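Long-range contact in lactate dehydrogenase (Eimeria maxima, PDB 6CT6), which probably catalyses the NADH-dependent interconversion of pyruvate and lactate: residues A2-G16 / E73-A85. Numbering follows the deposited sequence.
Sequences AVFEQNKRPKIALVG and ECLTNADVVIITA. With NAI (1,4-dihydronicotinamide adenine dinucleotide), chain D.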
loop_
_atom_site.group_PDB
_atom_site.type_symbol
_atom_site.label_atom_id
_atom_site.label_comp_id
_atom_site.label_asym_id
_atom_site.label_seq_id
_atom_site.Cartn_x
_atom_site.Cartn_y
_atom_site.Cartn_z
ATOM N N ALA B 2 13.981 15.257 17.154
ATOM C CA ALA B 2 14.100 15.556 15.731
ATOM C C ALA B 2 14.662 14.354 14.979
ATOM O O ALA B 2 15.829 13.997 15.148
ATOM C CB ALA B 2 14.979 16.780 15.516
ATOM N N VAL B 3 13.827 13.735 14.151
ATOM C CA VAL B 3 14.226 12.573 13.369
ATOM C C VAL B 3 14.672 12.969 11.967
ATOM O O VAL B 3 15.600 12.375 11.418
ATOM C CB VAL B 3 13.076 11.544 13.312
ATOM C CG1 VAL B 3 12.589 11.212 14.715
ATOM C CG2 VAL B 3 11.924 12.051 12.445
ATOM N N PHE B 4 14.019 13.967 11.374
ATOM C CA PHE B 4 14.363 14.402 10.028
ATOM C C PHE B 4 15.803 14.890 9.974
ATOM O O PHE B 4 16.115 15.967 10.494
ATOM C CB PHE B 4 13.430 15.521 9.557
ATOM C CG PHE B 4 12.011 15.082 9.330
ATOM C CD1 PHE B 4 11.718 14.070 8.428
ATOM C CD2 PHE B 4 10.967 15.699 10.000
ATOM C CE1 PHE B 4 10.413 13.673 8.210
ATOM C CE2 PHE B 4 9.661 15.304 9.788
ATOM C CZ PHE B 4 9.383 14.291 8.890
ATOM N N GLU B 5 16.689 14.109 9.362
ATOM C CA GLU B 5 17.999 14.635 9.012
ATOM C C GLU B 5 17.821 15.753 7.994
ATOM O O GLU B 5 16.989 15.660 7.088
ATOM C CB GLU B 5 18.895 13.525 8.456
ATOM C CG GLU B 5 18.508 13.020 7.070
ATOM C CD GLU B 5 19.070 11.639 6.775
ATOM O OE1 GLU B 5 19.349 10.890 7.735
ATOM O OE2 GLU B 5 19.237 11.304 5.583
ATOM N N GLN B 6 18.579 16.832 8.162
ATOM C CA GLN B 6 18.339 18.028 7.364
ATOM C C GLN B 6 18.756 17.801 5.915
ATOM O O GLN B 6 19.858 17.315 5.643
ATOM C CB GLN B 6 19.094 19.222 7.951
ATOM C CG GLN B 6 18.846 20.529 7.208
ATOM C CD GLN B 6 17.371 20.875 7.107
ATOM O OE1 GLN B 6 16.580 20.536 7.987
ATOM N NE2 GLN B 6 16.994 21.545 6.024
ATOM N N ASN B 7 17.870 18.148 4.985
ATOM C CA ASN B 7 18.184 18.084 3.559
ATOM C C ASN B 7 17.126 18.876 2.796
ATOM O O ASN B 7 16.200 19.445 3.382
ATOM C CB ASN B 7 18.281 16.634 3.069
ATOM C CG ASN B 7 16.967 15.875 3.186
ATOM O OD1 ASN B 7 15.890 16.422 2.957
ATOM N ND2 ASN B 7 17.059 14.597 3.540
ATOM N N LYS B 8 17.282 18.906 1.468
ATOM C CA LYS B 8 16.405 19.694 0.606
ATOM C C LYS B 8 14.978 19.160 0.583
ATOM O O LYS B 8 14.038 19.930 0.358
ATOM C CB LYS B 8 16.951 19.705 -0.823
ATOM C CG LYS B 8 17.837 20.885 -1.195
ATOM C CD LYS B 8 18.294 20.742 -2.641
ATOM C CE LYS B 8 18.972 21.994 -3.155
ATOM N NZ LYS B 8 20.091 22.437 -2.294
ATOM N N ARG B 9 14.796 17.858 0.789
ATOM C CA ARG B 9 13.515 17.229 0.514
ATOM C C ARG B 9 12.428 17.755 1.452
ATOM O O ARG B 9 12.716 18.190 2.571
ATOM C CB ARG B 9 13.621 15.716 0.669
ATOM C CG ARG B 9 14.699 15.062 -0.175
ATOM C CD ARG B 9 14.773 13.571 0.113
ATOM N NE ARG B 9 15.883 12.928 -0.584
ATOM C CZ ARG B 9 16.406 11.752 -0.247
ATOM N NH1 ARG B 9 15.934 11.075 0.793
ATOM N NH2 ARG B 9 17.416 11.252 -0.948
ATOM N N PRO B 10 11.165 17.716 1.025
ATOM C CA PRO B 10 10.072 17.965 1.969
ATOM C C PRO B 10 10.088 16.932 3.082
ATOM O O PRO B 10 10.560 15.806 2.907
ATOM C CB PRO B 10 8.810 17.833 1.106
ATOM C CG PRO B 10 9.272 17.983 -0.296
ATOM C CD PRO B 10 10.662 17.431 -0.329
ATOM N N LYS B 11 9.563 17.324 4.239
ATOM C CA LYS B 11 9.457 16.439 5.397
ATOM C C LYS B 11 7.977 16.224 5.698
ATOM O O LYS B 11 7.267 17.165 6.068
ATOM C CB LYS B 11 10.205 17.027 6.593
ATOM C CG LYS B 11 11.655 17.418 6.283
ATOM C CD LYS B 11 12.455 16.250 5.694
ATOM C CE LYS B 11 13.874 16.633 5.290
ATOM N NZ LYS B 11 14.086 18.087 5.057
ATOM N N ILE B 12 7.517 14.986 5.526
ATOM C CA ILE B 12 6.110 14.621 5.662
ATOM C C ILE B 12 5.957 13.815 6.944
ATOM O O ILE B 12 6.556 12.741 7.083
ATOM C CB ILE B 12 5.624 13.819 4.446
ATOM C CG1 ILE B 12 5.844 14.618 3.156
ATOM C CG2 ILE B 12 4.153 13.429 4.601
ATOM C CD1 ILE B 12 5.990 13.748 1.931
ATOM N N ALA B 13 5.146 14.317 7.872
ATOM C CA ALA B 13 4.927 13.665 9.160
ATOM C C ALA B 13 3.558 12.995 9.166
ATOM O O ALA B 13 2.533 13.667 9.015
ATOM C CB ALA B 13 5.033 14.669 10.308
ATOM N N LEU B 14 3.546 11.680 9.352
ATOM C CA LEU B 14 2.314 10.898 9.394
ATOM C C LEU B 14 2.023 10.558 10.856
ATOM O O LEU B 14 2.681 9.702 11.453
ATOM C CB LEU B 14 2.449 9.649 8.527
ATOM C CG LEU B 14 2.863 9.910 7.070
ATOM C CD1 LEU B 14 2.881 8.620 6.259
ATOM C CD2 LEU B 14 1.969 10.948 6.391
ATOM N N VAL B 15 1.040 11.245 11.435
ATOM C CA VAL B 15 0.648 11.037 12.827
ATOM C C VAL B 15 -0.412 9.941 12.830
ATOM O O VAL B 15 -1.597 10.199 12.608
ATOM C CB VAL B 15 0.149 12.330 13.475
ATOM C CG1 VAL B 15 -0.410 12.061 14.871
ATOM C CG2 VAL B 15 1.285 13.334 13.565
ATOM N N GLY B 16 0.024 8.717 13.108
ATOM C CA GLY B 16 -0.792 7.533 12.936
ATOM C C GLY B 16 -0.152 6.629 11.904
ATOM O O GLY B 16 0.000 7.026 10.743
ATOM N N GLU B 73 8.332 14.676 19.336
ATOM C CA GLU B 73 9.362 15.590 18.849
ATOM C C GLU B 73 9.819 15.247 17.439
ATOM O O GLU B 73 10.530 16.050 16.824
ATOM C CB GLU B 73 10.570 15.606 19.791
ATOM C CG GLU B 73 11.492 14.408 19.674
ATOM C CD GLU B 73 12.461 14.308 20.838
ATOM O OE1 GLU B 73 13.254 15.254 21.035
ATOM O OE2 GLU B 73 12.420 13.292 21.567
ATOM N N CYS B 74 9.425 14.087 16.906
ATOM C CA CYS B 74 9.717 13.767 15.517
ATOM C C CYS B 74 8.995 14.691 14.547
ATOM O O CYS B 74 9.345 14.711 13.363
ATOM C CB CYS B 74 9.341 12.313 15.220
ATOM S SG CYS B 74 7.565 12.017 14.973
ATOM N N LEU B 75 8.000 15.449 15.018
ATOM C CA LEU B 75 7.315 16.419 14.174
ATOM C C LEU B 75 8.165 17.645 13.885
ATOM O O LEU B 75 7.773 18.461 13.046
ATOM C CB LEU B 75 6.007 16.863 14.830
ATOM C CG LEU B 75 4.949 15.784 15.054
ATOM C CD1 LEU B 75 3.744 16.360 15.780
ATOM C CD2 LEU B 75 4.520 15.167 13.735
ATOM N N THR B 76 9.309 17.796 14.550
ATOM C CA THR B 76 10.129 18.982 14.353
ATOM C C THR B 76 10.493 19.124 12.882
ATOM O O THR B 76 11.029 18.196 12.267
ATOM C CB THR B 76 11.394 18.905 15.212
ATOM O OG1 THR B 76 11.031 18.786 16.593
ATOM C CG2 THR B 76 12.249 20.158 15.028
ATOM N N ASN B 77 10.184 20.292 12.320
ATOM C CA ASN B 77 10.527 20.671 10.951
ATOM C C ASN B 77 9.656 19.985 9.907
ATOM O O ASN B 77 10.040 19.928 8.734
ATOM C CB ASN B 77 12.002 20.395 10.640
ATOM C CG ASN B 77 12.938 21.255 11.459
ATOM O OD1 ASN B 77 12.588 22.365 11.860
ATOM N ND2 ASN B 77 14.139 20.747 11.711
ATOM N N ALA B 78 8.492 19.465 10.287
ATOM C CA ALA B 78 7.581 18.897 9.305
ATOM C C ALA B 78 6.993 19.998 8.432
ATOM O O ALA B 78 6.590 21.057 8.922
ATOM C CB ALA B 78 6.456 18.127 9.995
ATOM N N ASP B 79 6.950 19.742 7.126
ATOM C CA ASP B 79 6.267 20.641 6.205
ATOM C C ASP B 79 4.790 20.303 6.066
ATOM O O ASP B 79 3.970 21.203 5.854
ATOM C CB ASP B 79 6.935 20.593 4.826
ATOM C CG ASP B 79 8.390 21.023 4.867
ATOM O OD1 ASP B 79 8.665 22.158 5.310
ATOM O OD2 ASP B 79 9.263 20.220 4.470
ATOM N N VAL B 80 4.435 19.027 6.181
ATOM C CA VAL B 80 3.048 18.581 6.118
ATOM C C VAL B 80 2.832 17.547 7.215
ATOM O O VAL B 80 3.712 16.727 7.493
ATOM C CB VAL B 80 2.704 17.992 4.732
ATOM C CG1 VAL B 80 1.285 17.436 4.714
ATOM C CG2 VAL B 80 2.871 19.044 3.645
ATOM N N VAL B 81 1.656 17.590 7.840
ATOM C CA VAL B 81 1.240 16.605 8.833
ATOM C C VAL B 81 -0.087 16.020 8.367
ATOM O O VAL B 81 -1.037 16.768 8.098
ATOM C CB VAL B 81 1.101 17.221 10.237
ATOM C CG1 VAL B 81 0.667 16.165 11.250
ATOM C CG2 VAL B 81 2.408 17.871 10.688
ATOM N N ILE B 82 -0.152 14.694 8.263
ATOM C CA ILE B 82 -1.385 13.989 7.913
ATOM C C ILE B 82 -1.757 13.093 9.088
ATOM O O ILE B 82 -0.971 12.223 9.487
ATOM C CB ILE B 82 -1.243 13.173 6.617
ATOM C CG1 ILE B 82 -0.600 14.019 5.508
ATOM C CG2 ILE B 82 -2.614 12.697 6.162
ATOM C CD1 ILE B 82 -0.342 13.261 4.206
ATOM N N ILE B 83 -2.959 13.293 9.631
ATOM C CA ILE B 83 -3.372 12.703 10.904
ATOM C C ILE B 83 -4.341 11.559 10.638
ATOM O O ILE B 83 -5.416 11.765 10.058
ATOM C CB ILE B 83 -4.026 13.743 11.827
ATOM C CG1 ILE B 83 -3.053 14.873 12.155
ATOM C CG2 ILE B 83 -4.506 13.086 13.126
ATOM C CD1 ILE B 83 -3.733 16.120 12.697
ATOM N N THR B 84 -3.974 10.360 11.089
ATOM C CA THR B 84 -4.897 9.236 11.161
ATOM C C THR B 84 -4.979 8.662 12.573
ATOM O O THR B 84 -5.521 7.566 12.758
ATOM C CB THR B 84 -4.487 8.144 10.167
ATOM O OG1 THR B 84 -3.162 7.689 10.456
ATOM C CG2 THR B 84 -4.555 8.653 8.728
ATOM N N ALA B 85 -4.454 9.376 13.566
ATOM C CA ALA B 85 -4.420 8.880 14.936
ATOM C C ALA B 85 -5.824 8.655 15.482
ATOM O O ALA B 85 -6.757 9.404 15.179
ATOM C CB ALA B 85 -3.671 9.870 15.829
HETATM P PA NAI D . -5.801 2.241 12.290
HETATM O O1A NAI D . -6.355 1.774 13.618
HETATM O O2A NAI D . -5.221 1.232 11.327
HETATM O O5B NAI D . -4.668 3.336 12.608
HETATM C C5B NAI D . -4.846 4.293 13.648
HETATM C C4B NAI D . -3.517 4.449 14.364
HETATM O O4B NAI D . -3.501 5.606 15.204
HETATM C C3B NAI D . -3.208 3.256 15.265
HETATM O O3B NAI D . -2.012 2.617 14.813
HETATM C C2B NAI D . -3.030 3.849 16.650
HETATM O O2B NAI D . -2.006 3.201 17.406
HETATM C C1B NAI D . -2.657 5.277 16.302
HETATM N N9A NAI D . -2.786 6.254 17.406
HETATM C C8A NAI D . -3.622 6.253 18.465
HETATM N N7A NAI D . -3.392 7.348 19.240
HETATM C C5A NAI D . -2.394 8.052 18.673
HETATM C C6A NAI D . -1.651 9.297 18.950
HETATM N N6A NAI D . -1.931 10.049 20.033
HETATM N N1A NAI D . -0.679 9.662 18.082
HETATM C C2A NAI D . -0.378 8.932 16.991
HETATM N N3A NAI D . -1.013 7.792 16.684
HETATM C C4A NAI D . -2.004 7.319 17.470
HETATM O O3 NAI D . -6.949 3.098 11.540
HETATM P PN NAI D . -6.938 3.518 9.978
HETATM O O1N NAI D . -7.574 2.407 9.176
HETATM O O2N NAI D . -5.562 4.022 9.613
HETATM O O5D NAI D . -7.967 4.757 9.998
HETATM C C5D NAI D . -7.626 5.929 10.731
HETATM C C4D NAI D . -8.778 6.922 10.783
HETATM O O4D NAI D . -9.158 7.347 9.467
HETATM C C3D NAI D . -10.014 6.306 11.420
HETATM O O3D NAI D . -10.586 7.252 12.326
HETATM C C2D NAI D . -10.940 6.056 10.252
HETATM O O2D NAI D . -12.320 6.044 10.618
HETATM C C1D NAI D . -10.580 7.234 9.363
HETATM N N1N NAI D . -11.012 7.157 7.962
HETATM C C2N NAI D . -11.355 8.323 7.413
HETATM C C3N NAI D . -11.770 8.435 6.105
HETATM C C7N NAI D . -12.138 9.802 5.609
HETATM O O7N NAI D . -11.819 10.777 6.272
HETATM N N7N NAI D . -12.815 9.931 4.475
HETATM C C4N NAI D . -11.854 7.227 5.210
HETATM C C5N NAI D . -11.456 6.012 5.916
HETATM C C6N NAI D . -11.045 6.023 7.249
HETATM O O HOH W 1 12.210 20.676 3.810
HETATM O O HOH W 2 -1.015 9.188 9.363
#
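Asp79 takes the place of a strand carbonyl at the start of a parallel ladder: its OD2 accepts the backbone N of Lys11 at 2.9 Å, on the anti side of the carboxylate, while its own N donates to Lys11 O at 2.8 Å. Asp79 thus holds N and O of Lys11, along one edge of the strand. From there strands 11-15 and 80-83 run together at 19°, joined through Ala13 N to Val80 O, Ile82 N to Ala13 O, Val15 N to Ile82 O and Thr84 N to Val15 O. Before the strand the chain folds back, and Lys11 CB sits over the centre of the Phe4 ring, 3.5 Å above the ring plane, with the ring edge toward Thr76 O. The Lys11 chain is bent at its second torsion (-55°) and again at its fourth, which brings NZ back to donate to Asn7 O and Arg9 O. Leu75 CD2 packs on Ala13 CB at 3.5 Å and also reaches Val15 CG2. At the far end water 2 links Gly16 O, Ile82 O and Thr84 OG1; Val15 CG1 lies 3.8 Å from adenine C2A of the NADH. Gly16 probably opens the GxGxxG loop of this Rossmann fold. Strand 35-39 pairs with the other edge of 11-15; helix 19-31 packs against Ile12, Leu14 and Ile82, and helix 104-121 covers Val15 and Ile83 on the opposite face.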